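Local structure of naphthalene dioxygenase large subunit (Rhodococcus sp., 2B1X) at residues E392-P404 with Y415-L428. The protein is the large subunit of a Rieske-type dioxygenase, carrying a [2Fe-2S] cluster and a separate mononuclear iron site. Residues are numbered along the deposited sequence; the frame is centred on the assembly and turned at random.
Sequences ELNYQMGRGVLEP and YPLDYAEANQRNFL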
loop_
_atom_site.group_PDB
_atom_site.type_symbol
_atom_site.label_atom_id
_atom_site.label_comp_id
_atom_site.label_asym_id
_atom_site.label_seq_id
_atom_site.Cartn_x
_atom_site.Cartn_y
_atom_site.Cartn_z
ATOM N N GLU A 392 7.983 -19.138 -23.005
ATOM C CA GLU A 392 9.319 -19.568 -22.634
ATOM C C GLU A 392 10.279 -18.367 -22.661
ATOM O O GLU A 392 10.020 -17.356 -23.334
ATOM C CB GLU A 392 9.778 -20.712 -23.570
ATOM C CG GLU A 392 9.997 -20.305 -25.014
ATOM C CD GLU A 392 8.711 -20.226 -25.863
ATOM O OE1 GLU A 392 8.001 -19.184 -25.829
ATOM O OE2 GLU A 392 8.408 -21.192 -26.611
ATOM N N LEU A 393 11.324 -18.445 -21.862
ATOM C CA LEU A 393 12.468 -17.542 -21.977
ATOM C C LEU A 393 13.491 -18.151 -22.945
ATOM O O LEU A 393 13.683 -19.373 -22.934
ATOM C CB LEU A 393 13.078 -17.369 -20.599
ATOM C CG LEU A 393 12.141 -16.855 -19.499
ATOM C CD1 LEU A 393 12.829 -16.882 -18.111
ATOM C CD2 LEU A 393 11.588 -15.446 -19.810
ATOM N N ASN A 394 14.145 -17.319 -23.778
ATOM C CA ASN A 394 15.064 -17.844 -24.758
ATOM C C ASN A 394 16.502 -17.768 -24.218
ATOM O O ASN A 394 17.069 -16.681 -24.053
ATOM C CB ASN A 394 14.899 -17.115 -26.126
ATOM C CG ASN A 394 15.785 -17.710 -27.244
ATOM O OD1 ASN A 394 17.013 -17.666 -27.168
ATOM N ND2 ASN A 394 15.147 -18.218 -28.312
ATOM N N TYR A 395 17.073 -18.941 -23.943
ATOM C CA TYR A 395 18.447 -19.039 -23.546
ATOM C C TYR A 395 19.295 -19.753 -24.623
ATOM O O TYR A 395 20.278 -20.466 -24.301
ATOM C CB TYR A 395 18.508 -19.775 -22.201
ATOM C CG TYR A 395 18.062 -18.887 -21.050
ATOM C CD1 TYR A 395 16.811 -19.066 -20.468
ATOM C CD2 TYR A 395 18.911 -17.879 -20.529
ATOM C CE1 TYR A 395 16.396 -18.259 -19.423
ATOM C CE2 TYR A 395 18.489 -17.076 -19.447
ATOM C CZ TYR A 395 17.229 -17.277 -18.928
ATOM O OH TYR A 395 16.766 -16.512 -17.898
ATOM N N GLN A 396 18.931 -19.538 -25.891
ATOM C CA GLN A 396 19.554 -20.286 -26.985
ATOM C C GLN A 396 20.884 -19.733 -27.532
ATOM O O GLN A 396 21.381 -20.211 -28.553
ATOM C CB GLN A 396 18.582 -20.427 -28.160
ATOM C CG GLN A 396 17.231 -21.102 -27.800
ATOM C CD GLN A 396 16.420 -21.402 -29.050
ATOM O OE1 GLN A 396 16.331 -20.569 -29.959
ATOM N NE2 GLN A 396 15.808 -22.581 -29.089
ATOM N N MET A 397 21.436 -18.720 -26.891
ATOM C CA MET A 397 22.706 -18.148 -27.352
ATOM C C MET A 397 23.813 -19.206 -27.350
ATOM O O MET A 397 24.234 -19.687 -26.294
ATOM C CB MET A 397 23.099 -16.956 -26.473
ATOM C CG MET A 397 24.260 -16.149 -27.030
ATOM S SD MET A 397 24.731 -14.883 -25.891
ATOM C CE MET A 397 23.540 -13.669 -26.256
ATOM N N GLY A 398 24.281 -19.579 -28.557
ATOM C CA GLY A 398 25.397 -20.507 -28.667
ATOM C C GLY A 398 24.916 -21.908 -29.011
ATOM O O GLY A 398 25.716 -22.806 -29.279
ATOM N N ARG A 399 23.609 -22.108 -29.005
ATOM C CA ARG A 399 23.059 -23.413 -29.371
ATOM C C ARG A 399 23.594 -23.789 -30.755
ATOM O O ARG A 399 23.550 -22.982 -31.717
ATOM C CB ARG A 399 21.547 -23.388 -29.375
ATOM C CG ARG A 399 20.896 -24.740 -29.233
ATOM C CD ARG A 399 19.382 -24.669 -29.151
ATOM N NE ARG A 399 18.764 -25.986 -29.091
ATOM C CZ ARG A 399 18.303 -26.632 -30.160
ATOM N NH1 ARG A 399 18.399 -26.076 -31.360
ATOM N NH2 ARG A 399 17.746 -27.833 -30.034
ATOM N N GLY A 400 24.137 -24.997 -30.824
ATOM C CA GLY A 400 24.669 -25.529 -32.063
ATOM C C GLY A 400 26.031 -24.986 -32.401
ATOM O O GLY A 400 26.562 -25.326 -33.453
ATOM N N VAL A 401 26.603 -24.168 -31.516
ATOM C CA VAL A 401 27.893 -23.522 -31.761
ATOM C C VAL A 401 28.906 -23.690 -30.613
ATOM O O VAL A 401 30.078 -23.904 -30.888
ATOM C CB VAL A 401 27.725 -21.994 -32.067
ATOM C CG1 VAL A 401 29.010 -21.379 -32.578
ATOM C CG2 VAL A 401 26.603 -21.747 -33.056
ATOM N N LEU A 402 28.473 -23.572 -29.354
ATOM C CA LEU A 402 29.383 -23.595 -28.187
ATOM C C LEU A 402 30.172 -24.891 -28.075
ATOM O O LEU A 402 29.585 -25.996 -28.098
ATOM C CB LEU A 402 28.612 -23.401 -26.871
ATOM C CG LEU A 402 28.076 -22.030 -26.427
ATOM C CD1 LEU A 402 27.412 -22.179 -25.057
ATOM C CD2 LEU A 402 29.177 -20.986 -26.381
ATOM N N GLU A 403 31.491 -24.759 -27.956
ATOM C CA GLU A 403 32.366 -25.888 -27.596
ATOM C C GLU A 403 33.224 -25.473 -26.407
ATOM O O GLU A 403 33.765 -24.374 -26.420
ATOM C CB GLU A 403 33.280 -26.264 -28.765
ATOM C CG GLU A 403 32.573 -26.596 -30.060
ATOM C CD GLU A 403 33.440 -27.411 -30.983
ATOM O OE1 GLU A 403 34.290 -26.814 -31.691
ATOM O OE2 GLU A 403 33.287 -28.655 -30.984
ATOM N N PRO A 404 33.352 -26.326 -25.390
ATOM C CA PRO A 404 34.225 -26.032 -24.249
ATOM C C PRO A 404 35.630 -25.673 -24.707
ATOM O O PRO A 404 36.121 -26.205 -25.714
ATOM C CB PRO A 404 34.238 -27.349 -23.475
ATOM C CG PRO A 404 32.910 -27.966 -23.786
ATOM C CD PRO A 404 32.698 -27.640 -25.251
ATOM N N TYR A 415 33.862 -21.574 -21.676
ATOM C CA TYR A 415 33.735 -21.304 -23.107
ATOM C C TYR A 415 34.565 -20.067 -23.487
ATOM O O TYR A 415 34.570 -19.092 -22.727
ATOM C CB TYR A 415 32.253 -21.126 -23.466
ATOM C CG TYR A 415 31.419 -22.374 -23.214
ATOM C CD1 TYR A 415 30.682 -22.514 -22.047
ATOM C CD2 TYR A 415 31.421 -23.428 -24.140
ATOM C CE1 TYR A 415 29.930 -23.648 -21.804
ATOM C CE2 TYR A 415 30.708 -24.554 -23.918
ATOM C CZ TYR A 415 29.938 -24.656 -22.755
ATOM O OH TYR A 415 29.236 -25.786 -22.569
ATOM N N PRO A 416 35.242 -20.087 -24.658
ATOM C CA PRO A 416 36.233 -19.051 -25.008
ATOM C C PRO A 416 35.637 -17.730 -25.548
ATOM O O PRO A 416 36.228 -17.075 -26.436
ATOM C CB PRO A 416 37.102 -19.741 -26.093
ATOM C CG PRO A 416 36.111 -20.671 -26.810
ATOM C CD PRO A 416 35.056 -21.057 -25.757
ATOM N N LEU A 417 34.484 -17.345 -25.020
ATOM C CA LEU A 417 33.897 -16.045 -25.269
ATOM C C LEU A 417 32.942 -15.783 -24.104
ATOM O O LEU A 417 32.593 -16.720 -23.374
ATOM C CB LEU A 417 33.179 -16.028 -26.629
ATOM C CG LEU A 417 31.818 -16.744 -26.771
ATOM C CD1 LEU A 417 31.119 -16.375 -28.083
ATOM C CD2 LEU A 417 31.964 -18.260 -26.677
ATOM N N ASP A 418 32.481 -14.545 -23.945
ATOM C CA ASP A 418 31.491 -14.224 -22.907
ATOM C C ASP A 418 30.142 -13.715 -23.471
ATOM O O ASP A 418 29.345 -13.107 -22.754
ATOM C CB ASP A 418 32.101 -13.276 -21.854
ATOM C CG ASP A 418 31.325 -13.269 -20.529
ATOM O OD1 ASP A 418 30.591 -14.251 -20.209
ATOM O OD2 ASP A 418 31.348 -12.279 -19.756
ATOM N N TYR A 419 29.883 -13.959 -24.753
ATOM C CA TYR A 419 28.527 -13.901 -25.267
ATOM C C TYR A 419 28.003 -15.348 -25.281
ATOM O O TYR A 419 28.185 -16.071 -26.241
ATOM C CB TYR A 419 28.451 -13.297 -26.695
ATOM C CG TYR A 419 28.594 -11.793 -26.763
ATOM C CD1 TYR A 419 29.221 -11.198 -27.862
ATOM C CD2 TYR A 419 28.145 -10.958 -25.711
ATOM C CE1 TYR A 419 29.384 -9.792 -27.936
ATOM C CE2 TYR A 419 28.303 -9.561 -25.768
ATOM C CZ TYR A 419 28.934 -8.985 -26.897
ATOM O OH TYR A 419 29.117 -7.612 -26.995
ATOM N N ALA A 420 27.418 -15.770 -24.179
ATOM C CA ALA A 420 26.821 -17.098 -24.093
ATOM C C ALA A 420 25.754 -17.032 -23.017
ATOM O O ALA A 420 25.683 -16.044 -22.284
ATOM C CB ALA A 420 27.860 -18.163 -23.764
ATOM N N GLU A 421 24.911 -18.060 -22.960
ATOM C CA GLU A 421 23.870 -18.158 -21.938
ATOM C C GLU A 421 23.947 -19.498 -21.201
ATOM O O GLU A 421 22.969 -19.934 -20.531
ATOM C CB GLU A 421 22.478 -17.879 -22.530
ATOM C CG GLU A 421 22.261 -16.398 -22.827
ATOM C CD GLU A 421 21.071 -16.079 -23.726
ATOM O OE1 GLU A 421 20.702 -16.925 -24.570
ATOM O OE2 GLU A 421 20.519 -14.948 -23.592
ATOM N N ALA A 422 25.112 -20.143 -21.295
ATOM C CA ALA A 422 25.376 -21.397 -20.569
ATOM C C ALA A 422 25.335 -21.213 -19.039
ATOM O O ALA A 422 24.783 -22.063 -18.304
ATOM C CB ALA A 422 26.703 -22.029 -21.011
ATOM N N ASN A 423 25.881 -20.101 -18.557
ATOM C CA ASN A 423 25.813 -19.781 -17.122
ATOM C C ASN A 423 24.395 -19.595 -16.595
ATOM O O ASN A 423 24.054 -20.163 -15.548
ATOM C CB ASN A 423 26.662 -18.564 -16.779
ATOM C CG ASN A 423 28.128 -18.830 -16.940
ATOM O OD1 ASN A 423 28.542 -19.969 -17.293
ATOM N ND2 ASN A 423 28.963 -17.782 -16.682
ATOM N N GLN A 424 23.576 -18.830 -17.307
ATOM C CA GLN A 424 22.162 -18.636 -16.910
ATOM C C GLN A 424 21.390 -19.965 -16.901
ATOM O O GLN A 424 20.560 -20.211 -16.021
ATOM C CB GLN A 424 21.454 -17.632 -17.833
ATOM C CG GLN A 424 22.055 -16.194 -17.845
ATOM C CD GLN A 424 23.200 -15.955 -18.855
ATOM O OE1 GLN A 424 24.095 -16.782 -19.011
ATOM N NE2 GLN A 424 23.166 -14.800 -19.518
ATOM N N ARG A 425 21.710 -20.832 -17.871
ATOM C CA ARG A 425 21.068 -22.134 -17.973
ATOM C C ARG A 425 21.414 -23.048 -16.801
ATOM O O ARG A 425 20.551 -23.751 -16.292
ATOM C CB ARG A 425 21.490 -22.812 -19.277
ATOM C CG ARG A 425 20.674 -22.295 -20.507
ATOM C CD ARG A 425 20.642 -23.312 -21.635
ATOM N NE ARG A 425 21.940 -23.275 -22.191
ATOM C CZ ARG A 425 22.782 -24.276 -22.352
ATOM N NH1 ARG A 425 22.494 -25.546 -22.063
ATOM N NH2 ARG A 425 23.952 -23.965 -22.856
ATOM N N ASN A 426 22.700 -23.069 -16.440
ATOM C CA ASN A 426 23.206 -23.785 -15.269
ATOM C C ASN A 426 22.592 -23.272 -13.964
ATOM O O ASN A 426 22.310 -24.034 -13.058
ATOM C CB ASN A 426 24.736 -23.633 -15.227
ATOM C CG ASN A 426 25.385 -24.349 -14.052
ATOM O OD1 ASN A 426 25.299 -25.562 -13.926
ATOM N ND2 ASN A 426 26.068 -23.593 -13.201
ATOM N N PHE A 427 22.399 -21.966 -13.867
ATOM C CA PHE A 427 21.834 -21.378 -12.662
ATOM C C PHE A 427 20.381 -21.868 -12.532
ATOM O O PHE A 427 19.962 -22.329 -11.474
ATOM C CB PHE A 427 21.925 -19.846 -12.773
ATOM C CG PHE A 427 21.232 -19.102 -11.661
ATOM C CD1 PHE A 427 21.965 -18.598 -10.603
ATOM C CD2 PHE A 427 19.856 -18.859 -11.718
ATOM C CE1 PHE A 427 21.347 -17.879 -9.576
ATOM C CE2 PHE A 427 19.223 -18.150 -10.678
ATOM C CZ PHE A 427 19.999 -17.639 -9.621
ATOM N N LEU A 428 19.628 -21.774 -13.629
ATOM C CA LEU A 428 18.211 -22.125 -13.601
ATOM C C LEU A 428 17.997 -23.615 -13.506
ATOM O O LEU A 428 17.001 -24.057 -12.949
ATOM C CB LEU A 428 17.495 -21.550 -14.834
ATOM C CG LEU A 428 17.320 -20.040 -14.751
ATOM C CD1 LEU A 428 16.747 -19.498 -16.050
ATOM C CD2 LEU A 428 16.474 -19.609 -13.528
HETATM O O HOH W 1 19.197 -15.854 -26.554
#
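Met397 and Ala420 bring the two backbones within 5.4 Å between CA atoms, where the type II turn Gln396 to Arg399 passes the N-terminal end of helix 422-436; a second approach, 4.9 Å between the CA atoms of Pro404 and Tyr415, lies at strand 413-415. Glu421, the N-cap residue, reaches out with its chain extended beyond CG, and its OE1 accepts from Met397 N at 3.0 Å, on the anti side and 26° out of the carboxylate plane. A water bridges the same OE1 and Asn394 OD1, which also accepts from Gln396 N in an Asx turn. OE2 turns to the second subunit, hydrogen-bonded to His90 and forming a salt bridge with Arg91 there. Tyr395 lies against the helix: its CE2 is 3.4 Å from Gln424 CB, and Leu428 CD1 sits 3.6 Å from CE1, while the hydroxyl is hydrogen-bonded to Asp208. With CG anti to the backbone N (chi1 -169°) and the chain extended through chi2, Met397 brings SD to 3.3 Å from Ala420 N. Farther along, Leu402 lays CD1 over the centre of the Tyr415 ring in a CH-pi contact, 4.1 Å from the centroid, and CD2 meets Leu417 CD2 and Ala420 CB. Because His90 and Arg91 line the cluster pocket of the neighbouring subunit, Glu421, holding Met397 N through its other oxygen, couples this turn to that Rieske domain.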